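Local coordinates for iron dependent repressor (Sulfolobus solfataricus, PDB 2X4H), which probably acts as a metal-responsive, DNA-binding transcriptional regulator of the DtxR/MntR family that binds zinc ions, at residues A84-E89 / H133-P138. Numbering follows the deposited sequence.
Sequences AHRVIE and HGLEIP. With ZN (zinc ion), chain M; ZN (zinc ion), chain N.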
loop_
_atom_site.group_PDB
_atom_site.type_symbol
_atom_site.label_atom_id
_atom_site.label_comp_id
_atom_site.label_asym_id
_atom_site.label_seq_id
_atom_site.Cartn_x
_atom_site.Cartn_y
_atom_site.Cartn_z
ATOM N N ALA C 84 -3.078 14.580 -17.279
ATOM C CA ALA C 84 -1.674 14.283 -17.603
ATOM C C ALA C 84 -1.538 13.526 -18.925
ATOM O O ALA C 84 -0.706 13.888 -19.747
ATOM C CB ALA C 84 -0.970 13.506 -16.452
ATOM N N HIS C 85 -2.365 12.506 -19.125
ATOM C CA HIS C 85 -2.330 11.695 -20.329
ATOM C C HIS C 85 -2.568 12.582 -21.561
ATOM O O HIS C 85 -1.786 12.580 -22.518
ATOM C CB HIS C 85 -3.371 10.539 -20.256
ATOM C CG HIS C 85 -3.529 9.785 -21.544
ATOM N ND1 HIS C 85 -2.581 8.894 -22.011
ATOM C CD2 HIS C 85 -4.488 9.858 -22.505
ATOM C CE1 HIS C 85 -2.971 8.424 -23.185
ATOM N NE2 HIS C 85 -4.109 9.017 -23.523
ATOM N N ARG C 86 -3.611 13.395 -21.494
ATOM C CA ARG C 86 -4.088 14.144 -22.641
ATOM C C ARG C 86 -3.258 15.410 -22.942
ATOM O O ARG C 86 -3.035 15.755 -24.116
ATOM C CB ARG C 86 -5.577 14.446 -22.418
ATOM C CG ARG C 86 -6.423 13.189 -22.494
ATOM C CD ARG C 86 -7.902 13.385 -22.178
ATOM N NE ARG C 86 -8.578 12.091 -22.239
ATOM C CZ ARG C 86 -9.829 11.836 -21.861
ATOM N NH1 ARG C 86 -10.611 12.761 -21.336
ATOM N NH2 ARG C 86 -10.288 10.604 -21.960
ATOM N N VAL C 87 -2.779 16.093 -21.904
ATOM C CA VAL C 87 -1.838 17.184 -22.108
ATOM C C VAL C 87 -0.539 16.675 -22.753
ATOM O O VAL C 87 -0.048 17.274 -23.710
ATOM C CB VAL C 87 -1.558 17.933 -20.797
ATOM C CG1 VAL C 87 -0.391 18.902 -20.960
ATOM C CG2 VAL C 87 -2.839 18.653 -20.316
ATOM N N ILE C 88 0.015 15.570 -22.256
ATOM C CA ILE C 88 1.190 14.972 -22.892
ATOM C C ILE C 88 0.901 14.608 -24.352
ATOM O O ILE C 88 1.707 14.912 -25.223
ATOM C CB ILE C 88 1.713 13.751 -22.114
ATOM C CG1 ILE C 88 2.541 14.209 -20.911
ATOM C CG2 ILE C 88 2.629 12.892 -23.001
ATOM C CD1 ILE C 88 2.708 13.154 -19.868
ATOM N N GLU C 89 -0.257 14.014 -24.636
ATOM C CA GLU C 89 -0.587 13.666 -26.010
ATOM C C GLU C 89 -0.473 14.857 -26.945
ATOM O O GLU C 89 0.022 14.718 -28.055
ATOM C CB GLU C 89 -2.014 13.147 -26.147
ATOM C CG GLU C 89 -2.237 11.801 -25.595
ATOM C CD GLU C 89 -3.505 11.145 -26.120
ATOM O OE1 GLU C 89 -4.527 11.853 -26.363
ATOM O OE2 GLU C 89 -3.476 9.893 -26.237
ATOM N N HIS C 133 -7.808 12.791 -29.694
ATOM C CA HIS C 133 -8.899 11.826 -29.905
ATOM C C HIS C 133 -10.260 12.476 -29.643
ATOM O O HIS C 133 -11.281 11.817 -29.762
ATOM C CB HIS C 133 -8.688 10.559 -29.026
ATOM C CG HIS C 133 -7.344 9.947 -29.233
ATOM N ND1 HIS C 133 -6.243 10.315 -28.490
ATOM C CD2 HIS C 133 -6.892 9.090 -30.179
ATOM C CE1 HIS C 133 -5.173 9.704 -28.965
ATOM N NE2 HIS C 133 -5.543 8.941 -29.978
ATOM N N GLY C 134 -10.276 13.760 -29.284
ATOM C CA GLY C 134 -11.524 14.484 -29.039
ATOM C C GLY C 134 -12.151 14.211 -27.678
ATOM O O GLY C 134 -13.379 14.289 -27.528
ATOM N N LEU C 135 -11.330 13.889 -26.683
ATOM C CA LEU C 135 -11.836 13.658 -25.337
ATOM C C LEU C 135 -11.386 14.788 -24.413
ATOM O O LEU C 135 -10.313 15.351 -24.604
ATOM C CB LEU C 135 -11.386 12.294 -24.844
ATOM C CG LEU C 135 -11.722 11.072 -25.733
ATOM C CD1 LEU C 135 -10.907 9.832 -25.280
ATOM C CD2 LEU C 135 -13.235 10.760 -25.801
ATOM N N GLU C 136 -12.223 15.124 -23.430
ATOM C CA GLU C 136 -12.068 16.320 -22.579
ATOM C C GLU C 136 -10.873 16.299 -21.669
ATOM O O GLU C 136 -10.557 15.281 -21.070
ATOM C CB GLU C 136 -13.283 16.524 -21.681
ATOM C CG GLU C 136 -14.173 17.638 -22.099
ATOM C CD GLU C 136 -15.494 17.637 -21.366
ATOM O OE1 GLU C 136 -15.491 17.476 -20.127
ATOM O OE2 GLU C 136 -16.535 17.788 -22.038
ATOM N N ILE C 137 -10.255 17.457 -21.505
ATOM C CA ILE C 137 -9.125 17.599 -20.624
ATOM C C ILE C 137 -9.601 18.325 -19.385
ATOM O O ILE C 137 -10.019 19.435 -19.473
ATOM C CB ILE C 137 -7.997 18.377 -21.329
ATOM C CG1 ILE C 137 -7.472 17.569 -22.510
ATOM C CG2 ILE C 137 -6.863 18.719 -20.365
ATOM C CD1 ILE C 137 -6.351 18.287 -23.348
ATOM N N PRO C 138 -9.566 17.685 -18.213
ATOM C CA PRO C 138 -9.928 18.434 -16.995
ATOM C C PRO C 138 -9.042 19.674 -16.785
ATOM O O PRO C 138 -7.936 19.751 -17.358
ATOM C CB PRO C 138 -9.686 17.414 -15.889
ATOM C CG PRO C 138 -9.934 16.099 -16.536
ATOM C CD PRO C 138 -9.401 16.246 -17.939
HETATM ZN ZN ZN M . -4.807 8.606 -25.272
HETATM ZN ZN ZN N . -6.277 11.142 -26.500
HETATM O O HOH W 1 -6.765 9.493 -24.713
#
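Arg86 reaches from its helix to the C-terminal segment 133-138. CB packs on Ile137, 3.7 Å from CG1. Extended from CG to NE, the chain carries CD past the carbonyl oxygen of Glu136. There NH1 donates to Glu136 O (N-H...O 149°), nearly in the guanidinium plane; the modelled 2.5 Å is short and its exact value doubtful. Leu135 CB sits over the centre of one face, 3.4 Å from CZ. Cut back to an alanine, this position would probably leave Glu136 O without its arginine donor and Leu135 CB without the flat group it covers. Almost one turn on, Glu89 suits a two-metal site because its carboxylate can bridge: OE1 binds one zinc at 1.9 Å, with His133 ND1 (2.2 Å) and Cys131, and OE2 the other at 2.1 Å, with His85 NE2 (1.9 Å) and Cys103; histidine nitrogens and cysteine thiolates suit zinc. A shared water is ligand to both, its bond to the His133-side zinc the longer (2.5 Å). Asp110 holds His85 ND1 while zinc holds NE2, together fixing the ring's rotation. In this family's metal-binding and dimerisation domain, the zinc pair ties helix 72-94 to helix 99-107 and the C-terminal loop, while branched Val87 and Ile137 meet through CG2 methyls against helix 115-124.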